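Local coordinates for extracellular ligand-binding receptor (Rhodopseudomonas palustris, PDB 4EYQ), which binds the aromatic acids caffeic acid and 3-(4-hydroxyphenyl)pyruvic acid, probably as the periplasmic solute receptor of an uptake system, at residues A[77-82]-A[98-103]; A[114-119]-A[284-289]. All blocks are in the same frame, centred on the assembly; numbering follows the deposited sequence. Where two conformers were deposited one is given.

Contact 1 (A[77-82]-A[98-103]). With ENO (3-(4-hydroxy-phenyl)pyruvic acid), chain B; DHC (caffeic acid), chain C.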
loop_
_atom_site.group_PDB
_atom_site.type_symbol
_atom_site.label_atom_id
_atom_site.label_comp_id
_atom_site.label_asym_id
_atom_site.label_seq_id
_atom_site.Cartn_x
_atom_site.Cartn_y
_atom_site.Cartn_z
ATOM N N SER A 77 1.436 -5.241 -6.228
ATOM C CA SER A 77 2.272 -4.487 -5.291
ATOM C C SER A 77 2.333 -3.007 -5.593
ATOM O O SER A 77 2.688 -2.192 -4.714
ATOM C CB SER A 77 3.681 -5.048 -5.285
ATOM O OG SER A 77 3.624 -6.366 -4.829
ATOM N N VAL A 78 2.007 -2.662 -6.835
ATOM C CA VAL A 78 2.001 -1.275 -7.248
ATOM C C VAL A 78 0.727 -0.990 -8.015
ATOM O O VAL A 78 0.023 -1.913 -8.417
ATOM C CB VAL A 78 3.287 -0.890 -8.033
ATOM C CG1 VAL A 78 4.500 -0.858 -7.079
ATOM C CG2 VAL A 78 3.525 -1.826 -9.222
ATOM N N THR A 79 0.417 0.282 -8.202
ATOM C CA THR A 79 -0.907 0.683 -8.695
ATOM C C THR A 79 -1.264 0.179 -10.121
ATOM O O THR A 79 -2.336 -0.377 -10.310
ATOM C CB THR A 79 -1.112 2.200 -8.546
ATOM O OG1 THR A 79 -0.953 2.559 -7.158
ATOM C CG2 THR A 79 -2.467 2.623 -9.051
ATOM N N PRO A 80 -0.379 0.376 -11.124
ATOM C CA PRO A 80 -0.834 -0.065 -12.487
ATOM C C PRO A 80 -1.248 -1.549 -12.644
ATOM O O PRO A 80 -2.344 -1.804 -13.164
ATOM C CB PRO A 80 0.313 0.368 -13.423
ATOM C CG PRO A 80 1.061 1.410 -12.630
ATOM C CD PRO A 80 0.940 1.037 -11.173
ATOM N N PRO A 81 -0.434 -2.523 -12.157
ATOM C CA PRO A 81 -0.940 -3.896 -12.187
ATOM C C PRO A 81 -2.144 -4.167 -11.266
ATOM O O PRO A 81 -2.939 -5.077 -11.556
ATOM C CB PRO A 81 0.253 -4.728 -11.693
ATOM C CG PRO A 81 1.118 -3.784 -10.956
ATOM C CD PRO A 81 0.976 -2.484 -11.707
ATOM N N THR A 82 -2.274 -3.408 -10.171
ATOM C CA THR A 82 -3.441 -3.560 -9.274
ATOM C C THR A 82 -4.741 -3.144 -9.994
ATOM O O THR A 82 -5.771 -3.824 -9.885
ATOM C CB THR A 82 -3.211 -2.811 -7.952
ATOM O OG1 THR A 82 -2.046 -3.359 -7.319
ATOM C CG2 THR A 82 -4.391 -2.945 -6.989
ATOM N N ALA A 98 -6.818 -5.661 -2.820
ATOM C CA ALA A 98 -5.726 -4.902 -3.412
ATOM C C ALA A 98 -4.581 -4.696 -2.424
ATOM O O ALA A 98 -4.815 -4.339 -1.261
ATOM C CB ALA A 98 -6.223 -3.567 -3.930
ATOM N N LEU A 99 -3.341 -4.925 -2.869
ATOM C CA LEU A 99 -2.200 -4.656 -1.965
ATOM C C LEU A 99 -1.477 -3.334 -2.295
ATOM O O LEU A 99 -0.457 -3.012 -1.689
ATOM C CB LEU A 99 -1.234 -5.852 -1.913
ATOM C CG LEU A 99 -1.849 -7.199 -1.485
ATOM C CD1 LEU A 99 -0.781 -8.283 -1.521
ATOM C CD2 LEU A 99 -2.536 -7.141 -0.095
ATOM N N ALA A 100 -2.019 -2.567 -3.237
ATOM C CA ALA A 100 -1.515 -1.254 -3.600
ATOM C C ALA A 100 -2.715 -0.335 -3.701
ATOM O O ALA A 100 -3.813 -0.818 -3.974
ATOM C CB ALA A 100 -0.804 -1.299 -4.955
ATOM N N PRO A 101 -2.526 0.994 -3.520
ATOM C CA PRO A 101 -3.656 1.916 -3.695
ATOM C C PRO A 101 -4.223 1.808 -5.116
ATOM O O PRO A 101 -3.504 1.413 -6.045
ATOM C CB PRO A 101 -3.027 3.308 -3.474
ATOM C CG PRO A 101 -1.759 3.037 -2.724
ATOM C CD PRO A 101 -1.275 1.706 -3.200
ATOM N N LEU A 102 -5.501 2.106 -5.304
ATOM C CA LEU A 102 -5.970 2.319 -6.675
ATOM C C LEU A 102 -7.196 3.181 -6.739
ATOM O O LEU A 102 -7.929 3.276 -5.758
ATOM C CB LEU A 102 -6.230 0.998 -7.390
ATOM C CG LEU A 102 -7.551 0.268 -7.152
ATOM C CD1 LEU A 102 -7.747 -0.670 -8.338
ATOM C CD2 LEU A 102 -7.427 -0.451 -5.848
ATOM N N PRO A 103 -7.436 3.803 -7.901
ATOM C CA PRO A 103 -8.695 4.512 -8.085
ATOM C C PRO A 103 -9.848 3.489 -8.140
ATOM O O PRO A 103 -9.971 2.750 -9.121
ATOM C CB PRO A 103 -8.524 5.212 -9.437
ATOM C CG PRO A 103 -7.385 4.545 -10.117
ATOM C CD PRO A 103 -6.564 3.848 -9.083
HETATM O O4 ENO B . 0.900 1.839 -5.193
HETATM C C9 ENO B . 2.310 0.287 -2.234
HETATM C C8 ENO B . 1.772 0.121 -0.970
HETATM C C7 ENO B . 1.339 1.228 -0.250
HETATM C C6 ENO B . 1.424 2.515 -0.778
HETATM C C5 ENO B . 1.976 2.666 -2.050
HETATM C C4 ENO B . 2.411 1.558 -2.783
HETATM O O3 ENO B . 0.811 1.021 0.981
HETATM C C3 ENO B . 3.039 1.722 -4.160
HETATM C C2 ENO B . 2.106 1.958 -5.314
HETATM C C1 ENO B . 2.696 2.329 -6.604
HETATM O O2 ENO B . 1.942 2.594 -7.561
HETATM O O1 ENO B . 3.947 2.390 -6.729
HETATM C C1 DHC C . 2.822 2.588 -6.548
HETATM O O1 DHC C . 4.065 2.648 -6.730
HETATM C C2 DHC C . 2.255 2.600 -5.178
HETATM C C3 DHC C . 2.822 1.889 -4.225
HETATM C "C1'" DHC C . 2.286 1.866 -2.839
HETATM C "C2'" DHC C . 2.211 0.631 -2.222
HETATM C "C3'" DHC C . 1.737 0.543 -0.930
HETATM C "C4'" DHC C . 1.303 1.777 -0.221
HETATM C "C5'" DHC C . 1.373 3.001 -0.872
HETATM C "C6'" DHC C . 1.869 3.032 -2.177
HETATM O "O4'" DHC C . 0.831 1.701 1.051
HETATM O "O3'" DHC C . 1.681 -0.679 -0.347
HETATM O O2 DHC C . 2.030 2.522 -7.511
#

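Contact 2 (A[114-119]-A[284-289]). With ENO (3-(4-hydroxy-phenyl)pyruvic acid), chain B; DHC (caffeic acid), chain C.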
loop_
_atom_site.group_PDB
_atom_site.type_symbol
_atom_site.label_atom_id
_atom_site.label_comp_id
_atom_site.label_asym_id
_atom_site.label_seq_id
_atom_site.Cartn_x
_atom_site.Cartn_y
_atom_site.Cartn_z
ATOM N N VAL A 114 -9.432 -2.512 -0.522
ATOM C CA VAL A 114 -8.048 -2.011 -0.641
ATOM C C VAL A 114 -7.356 -1.999 0.721
ATOM O O VAL A 114 -7.882 -1.444 1.675
ATOM C CB VAL A 114 -8.006 -0.578 -1.226
ATOM C CG1 VAL A 114 -6.567 -0.152 -1.520
ATOM C CG2 VAL A 114 -8.881 -0.467 -2.461
HETATM N N MSE A 115 -6.197 -2.613 0.821
HETATM C CA MSE A 115 -5.521 -2.626 2.116
HETATM C C MSE A 115 -4.777 -1.292 2.374
HETATM O O MSE A 115 -4.975 -0.695 3.453
HETATM C CB MSE A 115 -4.543 -3.807 2.240
HETATM C CG MSE A 115 -5.210 -5.213 2.339
HETATM SE SE MSE A 115 -6.333 -5.428 3.901
HETATM C CE MSE A 115 -7.939 -4.937 3.063
ATOM N N PRO A 116 -3.926 -0.824 1.405
ATOM C CA PRO A 116 -3.200 0.428 1.664
ATOM C C PRO A 116 -4.117 1.637 1.954
ATOM O O PRO A 116 -5.238 1.714 1.411
ATOM C CB PRO A 116 -2.406 0.671 0.365
ATOM C CG PRO A 116 -2.248 -0.680 -0.252
ATOM C CD PRO A 116 -3.525 -1.420 0.101
ATOM N N GLN A 117 -3.626 2.573 2.783
ATOM C CA GLN A 117 -4.386 3.803 3.137
ATOM C C GLN A 117 -4.743 4.654 1.921
ATOM O O GLN A 117 -3.919 4.757 1.027
ATOM C CB GLN A 117 -3.581 4.620 4.115
ATOM C CG GLN A 117 -3.435 3.883 5.456
ATOM C CD GLN A 117 -2.247 2.900 5.537
ATOM O OE1 GLN A 117 -1.533 2.681 4.558
ATOM N NE2 GLN A 117 -2.023 2.311 6.739
ATOM N N PRO A 118 -5.984 5.206 1.853
ATOM C CA PRO A 118 -6.305 6.050 0.711
ATOM C C PRO A 118 -5.408 7.288 0.734
ATOM O O PRO A 118 -5.028 7.788 1.805
ATOM C CB PRO A 118 -7.804 6.390 0.897
ATOM C CG PRO A 118 -8.111 6.087 2.322
ATOM C CD PRO A 118 -7.132 5.032 2.775
ATOM N N ILE A 119 -5.040 7.750 -0.454
ATOM C CA ILE A 119 -4.107 8.865 -0.596
ATOM C C ILE A 119 -4.519 10.111 0.241
ATOM O O ILE A 119 -3.690 10.653 0.975
ATOM C CB ILE A 119 -3.899 9.202 -2.096
ATOM C CG1 ILE A 119 -2.654 8.492 -2.624
ATOM C CG2 ILE A 119 -3.795 10.706 -2.322
ATOM C CD1 ILE A 119 -2.641 6.989 -2.408
ATOM N N ALA A 284 4.811 -5.531 4.035
ATOM C CA ALA A 284 4.521 -6.720 4.815
ATOM C C ALA A 284 3.183 -6.573 5.585
ATOM O O ALA A 284 2.383 -7.501 5.638
ATOM C CB ALA A 284 5.671 -7.002 5.783
ATOM N N GLY A 285 2.941 -5.397 6.177
ATOM C CA GLY A 285 1.643 -5.103 6.815
ATOM C C GLY A 285 0.418 -5.403 5.944
ATOM O O GLY A 285 -0.547 -6.012 6.415
ATOM N N HIS A 286 0.454 -5.009 4.671
ATOM C CA HIS A 286 -0.693 -5.239 3.788
ATOM C C HIS A 286 -1.020 -6.694 3.487
ATOM O O HIS A 286 -2.207 -7.075 3.470
ATOM C CB HIS A 286 -0.572 -4.471 2.477
ATOM C CG HIS A 286 -0.401 -2.991 2.652
ATOM N ND1 HIS A 286 -1.115 -2.274 3.552
ATOM C CD2 HIS A 286 0.447 -2.091 2.018
ATOM C CE1 HIS A 286 -0.747 -0.981 3.481
ATOM N NE2 HIS A 286 0.204 -0.867 2.549
ATOM N N SER A 287 -0.018 -7.533 3.233
ATOM C CA SER A 287 -0.398 -8.896 2.933
ATOM C C SER A 287 -0.845 -9.646 4.175
ATOM O O SER A 287 -1.778 -10.457 4.092
ATOM C CB SER A 287 0.622 -9.658 2.074
ATOM O OG SER A 287 1.721 -10.074 2.809
ATOM N N PHE A 288 -0.207 -9.343 5.315
ATOM C CA PHE A 288 -0.643 -9.877 6.592
ATOM C C PHE A 288 -2.088 -9.426 6.913
ATOM O O PHE A 288 -2.942 -10.228 7.383
ATOM C CB PHE A 288 0.335 -9.394 7.667
ATOM C CG PHE A 288 0.049 -9.886 9.047
ATOM C CD1 PHE A 288 0.618 -11.070 9.515
ATOM C CD2 PHE A 288 -0.709 -9.108 9.926
ATOM C CE1 PHE A 288 0.408 -11.487 10.842
ATOM C CE2 PHE A 288 -0.945 -9.519 11.244
ATOM C CZ PHE A 288 -0.384 -10.718 11.704
ATOM N N ASP A 289 -2.380 -8.155 6.663
ATOM C CA ASP A 289 -3.726 -7.672 6.978
ATOM C C ASP A 289 -4.802 -8.272 6.058
ATOM O O ASP A 289 -5.939 -8.471 6.490
ATOM C CB ASP A 289 -3.784 -6.158 6.892
ATOM C CG ASP A 289 -2.971 -5.488 7.993
ATOM O OD1 ASP A 289 -2.494 -6.203 8.914
ATOM O OD2 ASP A 289 -2.835 -4.247 7.943
HETATM O O4 ENO B . 0.900 1.839 -5.193
HETATM C C9 ENO B . 2.310 0.287 -2.234
HETATM C C8 ENO B . 1.772 0.121 -0.970
HETATM C C7 ENO B . 1.339 1.228 -0.250
HETATM C C6 ENO B . 1.424 2.515 -0.778
HETATM C C5 ENO B . 1.976 2.666 -2.050
HETATM C C4 ENO B . 2.411 1.558 -2.783
HETATM O O3 ENO B . 0.811 1.021 0.981
HETATM C C3 ENO B . 3.039 1.722 -4.160
HETATM C C2 ENO B . 2.106 1.958 -5.314
HETATM C C1 ENO B . 2.696 2.329 -6.604
HETATM O O2 ENO B . 1.942 2.594 -7.561
HETATM O O1 ENO B . 3.947 2.390 -6.729
HETATM C C1 DHC C . 2.822 2.588 -6.548
HETATM O O1 DHC C . 4.065 2.648 -6.730
HETATM C C2 DHC C . 2.255 2.600 -5.178
HETATM C C3 DHC C . 2.822 1.889 -4.225
HETATM C "C1'" DHC C . 2.286 1.866 -2.839
HETATM C "C2'" DHC C . 2.211 0.631 -2.222
HETATM C "C3'" DHC C . 1.737 0.543 -0.930
HETATM C "C4'" DHC C . 1.303 1.777 -0.221
HETATM C "C5'" DHC C . 1.373 3.001 -0.872
HETATM C "C6'" DHC C . 1.869 3.032 -2.177
HETATM O "O4'" DHC C . 0.831 1.701 1.051
HETATM O "O3'" DHC C . 1.681 -0.679 -0.347
HETATM O O2 DHC C . 2.030 2.522 -7.511
#

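Contact 1 (A[77-82]-A[98-103])
The methyl group of Ala100 is wedged into the first turn of helix 79-92, with Ala100 CB 3.4 Å from Thr82 OG1 and equally near the carbonyl carbon of Val78. This is the tight part of the contact. It joins the helix of a beta-alpha-beta crossover, which runs from strand 72-75 to the neighbouring parallel strand 96-98, to the loop leaving that second strand. Thr82 turns its two branches to different tasks. Its hydroxyl, anti to its own carbonyl carbon (chi1 -60°), reaches back one turn to donate a 2.8 Å hydrogen bond from Thr82 OG1 to Val78 O, coming in well above the carbonyl plane, and Thr82 OG1 in turn accepts from Ser76 N. Its methyl meets the loop, Thr82 CG2 lying 3.6 Å from Ala98 CB. With a valine here, Val78 O would probably lose the shorter of its two bonds from Thr82, and Ser76 N is likely to lose its mate. Beneath this methyl, Ala100 O is buried without any polar partner. Farther along the loop the fit relaxes: Thr79 CG2 stands 4.3 Å from Pro103 CD, where the loop becomes partly exposed, and Leu102 meets Thr82 only through the ends of its branches. Toward the ligand, Thr79 OG1 lies 3.0 Å from Pro101 O. Val78 occupies the N-cap position, and the amide behind it points at the bound acid: Thr79 N donates to O2 of caffeic acid over 2.8 Å, nearly straight at 167°. Thr79 N bonds the carboxylate of 3-(4-hydroxyphenyl)pyruvic acid in the same way, and Arg174 binds either ligand as well. A helix start directed at a carboxylate beside an arginine would probably stabilise its negative charge, consistent with a pocket made for carboxylic acids.

Contact 2 (A[114-119]-A[284-289])
Pro116 and His286 meet at the ligand pocket of a two-lobed periplasmic binding protein fold, where the chain leaving the last strand of one sheet, 112-114, heads for the other lobe and passes helix 282-301. The contact is carried largely by the histidine, and each side-chain atom of His286 has a neighbour. His286 CB lies 4.0 Å from CB of Met115, a selenomethionine in this structure. With chi1 at -56°, CG stands anti to the carbonyl carbon of His286, and the ring extends from the helix over the loop that follows strand 112-114. Pro116 CG sits over one face of this ring, 3.8 Å from its centroid and 15° off the normal, a CH-pi contact offset toward the rim. On the same face, the proline backbone lies by the ND1-CE1 side, with Pro116 CA 3.4 Å from His286 CE1. At the edge Gln117 OE1 lies in the ring plane, 3.9 Å from His286 CE1, with its amide tilted against the ring; that oxygen takes its hydrogen bond from Gln282 NE2, a residue that also binds the ligands. At the tip NE2 is the donor to the phenolic end of the bound acid: the bond to O4' of caffeic acid is 3.0 Å long, somewhat bent at 151°, and the hydroxyl O3 of 3-(4-hydroxyphenyl)pyruvic acid takes its place when that ligand is bound. Pro116 backs the same group, so one face of the imidazole and the phenolic oxygen are both braced by one proline ring. Behind the pocket the bent selenomethionine chain passes beside Asp289, whose carboxylate is hydrogen-bonded to Ser329 and Gln330. Met115 SE lies 4.0 Å from Asp289 CB, and Met115 CG rests 3.7 Å from His286 O.

How the contacts relate
Both segments of contact 1 precede those of contact 2 in sequence, and the centres of the two contacts lie about 10 Å apart. The two are joined through neighbouring strands of the first sheet: 96-98 and 112-114 run parallel, and at their ends Ala98 O probably accepts a hydrogen bond from Met115 N at 3.0 Å, while Pro116 packs on Leu99 and Ala100. Helix 79-92 lies at contact 1 and helix 282-301, which returns from far along the sequence, at contact 2. Together they span the ligand: 77-82 holds its carboxylate and 284-289 its phenolic end. Residues remote in sequence thus meet the two ends of one aromatic acid, which is consistent with recognition of hydroxylated phenyl acids.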